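Local coordinates for protein LbpB B-lobe (PDB 3UAQ) that probably binds host lactoferrin at the bacterial surface as a lipoprotein, helping Moraxella bovis take iron from it, at residues Val225-Val239 with Thr250-Ser262. Numbering follows the deposited sequence.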
loop_
_atom_site.group_PDB
_atom_site.type_symbol
_atom_site.label_atom_id
_atom_site.label_comp_id
_atom_site.label_asym_id
_atom_site.label_seq_id
_atom_site.Cartn_x
_atom_site.Cartn_y
_atom_site.Cartn_z
ATOM N N VAL A 225 -3.935 15.946 12.276
ATOM C CA VAL A 225 -4.543 15.307 13.426
ATOM C C VAL A 225 -3.401 14.912 14.346
ATOM O O VAL A 225 -2.261 14.747 13.899
ATOM C CB VAL A 225 -5.355 14.057 13.037
ATOM C CG1 VAL A 225 -6.299 13.671 14.173
ATOM C CG2 VAL A 225 -6.149 14.321 11.777
ATOM N N PHE A 226 -3.701 14.764 15.628
ATOM C CA PHE A 226 -2.657 14.559 16.622
ATOM C C PHE A 226 -1.943 13.210 16.540
ATOM O O PHE A 226 -2.573 12.168 16.359
ATOM C CB PHE A 226 -3.222 14.734 18.028
ATOM C CG PHE A 226 -2.218 14.465 19.102
ATOM C CD1 PHE A 226 -1.336 15.457 19.502
ATOM C CD2 PHE A 226 -2.126 13.211 19.690
ATOM C CE1 PHE A 226 -0.385 15.210 20.486
ATOM C CE2 PHE A 226 -1.179 12.956 20.678
ATOM C CZ PHE A 226 -0.308 13.959 21.075
ATOM N N GLY A 227 -0.624 13.236 16.708
ATOM C CA GLY A 227 0.149 12.010 16.807
ATOM C C GLY A 227 0.258 11.246 15.497
ATOM O O GLY A 227 0.747 10.112 15.472
ATOM N N GLN A 228 -0.212 11.858 14.411
ATOM C CA GLN A 228 0.053 11.355 13.073
ATOM C C GLN A 228 1.063 12.291 12.436
ATOM O O GLN A 228 1.035 13.498 12.678
ATOM C CB GLN A 228 -1.221 11.334 12.233
ATOM C CG GLN A 228 -2.395 10.584 12.838
ATOM C CD GLN A 228 -3.503 10.360 11.828
ATOM O OE1 GLN A 228 -3.254 9.906 10.712
ATOM N NE2 GLN A 228 -4.729 10.706 12.200
ATOM N N TYR A 229 1.965 11.746 11.631
ATOM C CA TYR A 229 2.979 12.578 10.993
ATOM C C TYR A 229 2.847 12.533 9.482
ATOM O O TYR A 229 1.833 12.063 8.941
ATOM C CB TYR A 229 4.390 12.111 11.376
ATOM C CG TYR A 229 4.585 11.830 12.849
ATOM C CD1 TYR A 229 5.016 12.825 13.719
ATOM C CD2 TYR A 229 4.326 10.570 13.373
ATOM C CE1 TYR A 229 5.187 12.568 15.072
ATOM C CE2 TYR A 229 4.495 10.305 14.720
ATOM C CZ TYR A 229 4.925 11.305 15.566
ATOM O OH TYR A 229 5.093 11.038 16.907
ATOM N N ALA A 230 3.872 13.056 8.813
ATOM C CA ALA A 230 4.128 12.726 7.419
ATOM C C ALA A 230 2.917 13.004 6.544
ATOM O O ALA A 230 2.121 13.894 6.856
ATOM C CB ALA A 230 4.550 11.257 7.305
ATOM N N PRO A 231 2.804 12.272 5.419
ATOM C CA PRO A 231 1.511 12.154 4.740
ATOM C C PRO A 231 0.567 11.321 5.606
ATOM O O PRO A 231 0.884 10.173 5.943
ATOM C CB PRO A 231 1.858 11.397 3.442
ATOM C CG PRO A 231 3.205 10.789 3.687
ATOM C CD PRO A 231 3.901 11.758 4.581
ATOM N N ARG A 232 -0.568 11.904 5.979
ATOM C CA ARG A 232 -1.524 11.237 6.854
ATOM C C ARG A 232 -2.663 10.594 6.058
ATOM O O ARG A 232 -2.921 10.965 4.907
ATOM C CB ARG A 232 -2.099 12.243 7.852
ATOM C CG ARG A 232 -1.050 13.042 8.613
ATOM C CD ARG A 232 -1.708 14.131 9.441
ATOM N NE ARG A 232 -0.747 14.835 10.282
ATOM C CZ ARG A 232 0.008 15.844 9.862
ATOM N NH1 ARG A 232 -0.087 16.256 8.605
ATOM N NH2 ARG A 232 0.861 16.433 10.691
ATOM N N GLN A 233 -3.356 9.641 6.677
ATOM C CA GLN A 233 -4.458 8.960 6.003
ATOM C C GLN A 233 -5.596 8.621 6.956
ATOM O O GLN A 233 -5.381 8.459 8.158
ATOM C CB GLN A 233 -3.968 7.678 5.316
ATOM C CG GLN A 233 -3.135 7.903 4.064
ATOM C CD GLN A 233 -2.879 6.611 3.306
ATOM O OE1 GLN A 233 -3.816 5.912 2.912
ATOM N NE2 GLN A 233 -1.606 6.284 3.101
ATOM N N GLY A 234 -6.804 8.505 6.412
ATOM C CA GLY A 234 -7.945 8.053 7.189
ATOM C C GLY A 234 -8.577 9.132 8.047
ATOM O O GLY A 234 -9.368 8.828 8.941
ATOM N N ASN A 235 -8.233 10.389 7.784
ATOM C CA ASN A 235 -8.843 11.493 8.513
ATOM C C ASN A 235 -9.928 12.195 7.695
ATOM O O ASN A 235 -10.508 13.200 8.131
ATOM C CB ASN A 235 -7.784 12.498 8.966
ATOM C CG ASN A 235 -6.599 11.836 9.636
ATOM O OD1 ASN A 235 -6.722 11.254 10.715
ATOM N ND2 ASN A 235 -5.437 11.929 8.999
ATOM N N HIS A 236 -10.201 11.657 6.508
ATOM C CA HIS A 236 -11.218 12.237 5.641
ATOM C C HIS A 236 -12.283 11.216 5.251
ATOM O O HIS A 236 -12.041 10.299 4.458
ATOM C CB HIS A 236 -10.562 12.899 4.428
ATOM C CG HIS A 236 -9.531 13.914 4.805
ATOM N ND1 HIS A 236 -8.231 13.572 5.114
ATOM C CD2 HIS A 236 -9.619 15.254 4.981
ATOM C CE1 HIS A 236 -7.556 14.660 5.437
ATOM N NE2 HIS A 236 -8.375 15.696 5.365
ATOM N N ARG A 237 -13.462 11.374 5.842
ATOM C CA ARG A 237 -14.509 10.369 5.728
ATOM C C ARG A 237 -15.497 10.701 4.620
ATOM O O ARG A 237 -15.862 11.865 4.431
ATOM C CB ARG A 237 -15.250 10.228 7.061
ATOM C CG ARG A 237 -16.386 9.223 7.033
ATOM C CD ARG A 237 -16.931 8.965 8.428
ATOM N NE ARG A 237 -17.169 7.540 8.650
ATOM C CZ ARG A 237 -18.363 7.002 8.878
ATOM N NH1 ARG A 237 -19.443 7.771 8.929
ATOM N NH2 ARG A 237 -18.477 5.693 9.063
ATOM N N ALA A 238 -15.928 9.677 3.889
ATOM C CA ALA A 238 -16.934 9.853 2.844
ATOM C C ALA A 238 -18.103 8.915 3.111
ATOM O O ALA A 238 -17.903 7.753 3.456
ATOM C CB ALA A 238 -16.337 9.593 1.465
ATOM N N VAL A 239 -19.320 9.429 2.973
ATOM C CA VAL A 239 -20.511 8.600 3.119
ATOM C C VAL A 239 -21.479 8.879 1.977
ATOM O O VAL A 239 -21.654 10.027 1.573
ATOM C CB VAL A 239 -21.200 8.829 4.485
ATOM C CG1 VAL A 239 -22.690 9.094 4.308
ATOM C CG2 VAL A 239 -20.967 7.633 5.399
ATOM N N THR A 250 -26.642 10.860 -3.054
ATOM C CA THR A 250 -26.337 11.834 -2.005
ATOM C C THR A 250 -25.156 11.410 -1.151
ATOM O O THR A 250 -24.622 10.318 -1.314
ATOM C CB THR A 250 -27.531 12.062 -1.074
ATOM O OG1 THR A 250 -28.462 10.985 -1.214
ATOM C CG2 THR A 250 -28.221 13.370 -1.408
ATOM N N GLY A 251 -24.755 12.276 -0.228
ATOM C CA GLY A 251 -23.676 11.935 0.674
ATOM C C GLY A 251 -22.961 13.112 1.299
ATOM O O GLY A 251 -23.213 14.271 0.962
ATOM N N THR A 252 -22.056 12.803 2.221
ATOM C CA THR A 252 -21.359 13.824 2.980
ATOM C C THR A 252 -19.887 13.464 3.157
ATOM O O THR A 252 -19.548 12.309 3.425
ATOM C CB THR A 252 -22.013 14.007 4.355
ATOM O OG1 THR A 252 -23.425 14.201 4.187
ATOM C CG2 THR A 252 -21.408 15.196 5.106
ATOM N N LEU A 253 -19.021 14.461 2.995
ATOM C CA LEU A 253 -17.590 14.294 3.232
ATOM C C LEU A 253 -17.198 15.138 4.436
ATOM O O LEU A 253 -17.446 16.344 4.463
ATOM C CB LEU A 253 -16.782 14.747 2.020
ATOM C CG LEU A 253 -17.432 14.533 0.659
ATOM C CD1 LEU A 253 -16.651 15.258 -0.436
ATOM C CD2 LEU A 253 -17.555 13.048 0.355
ATOM N N SER A 254 -16.592 14.502 5.432
ATOM C CA SER A 254 -16.226 15.191 6.662
ATOM C C SER A 254 -14.753 14.987 6.973
ATOM O O SER A 254 -14.083 14.162 6.349
ATOM C CB SER A 254 -17.092 14.710 7.830
ATOM O OG SER A 254 -17.803 13.528 7.494
ATOM N N THR A 255 -14.252 15.748 7.936
ATOM C CA THR A 255 -12.857 15.637 8.333
ATOM C C THR A 255 -12.749 15.339 9.818
ATOM O O THR A 255 -13.438 15.953 10.642
ATOM C CB THR A 255 -12.075 16.923 8.030
ATOM O OG1 THR A 255 -12.197 17.244 6.638
ATOM C CG2 THR A 255 -10.594 16.747 8.388
ATOM N N LYS A 256 -11.889 14.383 10.150
ATOM C CA LYS A 256 -11.569 14.098 11.541
ATOM C C LYS A 256 -10.602 15.142 12.091
ATOM O O LYS A 256 -9.484 15.289 11.596
ATOM C CB LYS A 256 -10.959 12.698 11.686
ATOM C CG LYS A 256 -9.920 12.593 12.794
ATOM C CD LYS A 256 -9.640 11.144 13.188
ATOM C CE LYS A 256 -9.377 10.274 11.980
ATOM N NZ LYS A 256 -8.478 9.129 12.312
ATOM N N GLN A 257 -11.058 15.883 13.094
ATOM C CA GLN A 257 -10.203 16.721 13.915
ATOM C C GLN A 257 -9.983 16.030 15.256
ATOM O O GLN A 257 -10.893 15.394 15.799
ATOM C CB GLN A 257 -10.845 18.084 14.166
ATOM C CG GLN A 257 -11.846 18.520 13.121
ATOM C CD GLN A 257 -11.429 19.793 12.415
ATOM O OE1 GLN A 257 -11.415 19.853 11.189
ATOM N NE2 GLN A 257 -11.071 20.812 13.185
ATOM N N LYS A 258 -8.765 16.141 15.775
ATOM C CA LYS A 258 -8.447 15.724 17.131
ATOM C C LYS A 258 -7.205 16.504 17.532
ATOM O O LYS A 258 -6.133 16.330 16.948
ATOM C CB LYS A 258 -8.182 14.222 17.206
ATOM C CG LYS A 258 -7.513 13.775 18.507
ATOM C CD LYS A 258 -6.930 12.368 18.382
ATOM C CE LYS A 258 -6.151 11.959 19.629
ATOM N NZ LYS A 258 -7.013 11.660 20.809
ATOM N N ALA A 259 -7.358 17.382 18.517
ATOM C CA ALA A 259 -6.325 18.369 18.829
ATOM C C ALA A 259 -5.116 17.804 19.575
ATOM O O ALA A 259 -3.981 17.898 19.099
ATOM C CB ALA A 259 -6.922 19.524 19.599
ATOM N N ILE A 260 -5.356 17.258 20.763
ATOM C CA ILE A 260 -4.283 16.670 21.553
ATOM C C ILE A 260 -4.572 15.210 21.880
ATOM O O ILE A 260 -5.580 14.652 21.441
ATOM C CB ILE A 260 -4.052 17.452 22.851
ATOM C CG1 ILE A 260 -5.309 17.416 23.720
ATOM C CG2 ILE A 260 -3.643 18.886 22.535
ATOM C CD1 ILE A 260 -5.181 18.227 24.995
ATOM N N ALA A 261 -3.688 14.599 22.661
ATOM C CA ALA A 261 -3.817 13.187 23.005
ATOM C C ALA A 261 -5.151 12.864 23.690
ATOM O O ALA A 261 -5.812 11.885 23.342
ATOM C CB ALA A 261 -2.641 12.739 23.868
ATOM N N SER A 262 -5.545 13.684 24.659
ATOM C CA SER A 262 -6.777 13.440 25.402
ATOM C C SER A 262 -8.022 13.639 24.534
ATOM O O SER A 262 -9.075 13.055 24.798
ATOM C CB SER A 262 -6.832 14.355 26.629
ATOM O OG SER A 262 -5.707 15.217 26.654
#
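Arg237 and Ser254 face each other as an antiparallel hydrogen-bonded pair, each backbone N reaching the other's O at 2.9 Å, and Val239 repeats the pattern with Thr252. One more backbone bond, Lys256 N to Asn235 O at 2.7 Å, is nearly straight (169°) and extends the pairing back to Asn235, just before the strand that begins at His236. Beyond the paired strands, Phe226 N donates to Lys258 O (3.2 Å), holding the start of the 225-228 type II turn, whose third position, Gly227, has the positive phi that glycine readily adopts.

The paired strands form a beta hairpin of the antiparallel barrel of the transferrin-binding protein B family, with strands 170-184 and 266-278 as neighbours.

Apolar packing differs at the two ends. Small Ala238 lets Leu253 CD2 approach its CB at 3.8 Å on the face where Leu253 also meets Trp177. With CG anti to its backbone N (chi1 177°), Phe226 lays one ring face over the backbone of Ile260 and Ala261; Ile260 CA makes a CH-pi contact 4.2 Å from the ring centroid. Val225 CG1 meets Lys258 CB, the side chains crossing nearly at right angles.

Among polar side chains, Gln228 NE2 donates in the carbonyl plane of Asn235, on a lone pair of OD1, and Asn235 ND2 returns a weak bond to Gln228 OE1, since each amide both donates and accepts. Lys256, long and bent at chi3, lies across Asn235 with NZ 3.2 Å from Asn235 OD1 and in a long, weak ion pair with Glu265. His236 lies alongside Thr255, while its NE2 bonds to Glu223.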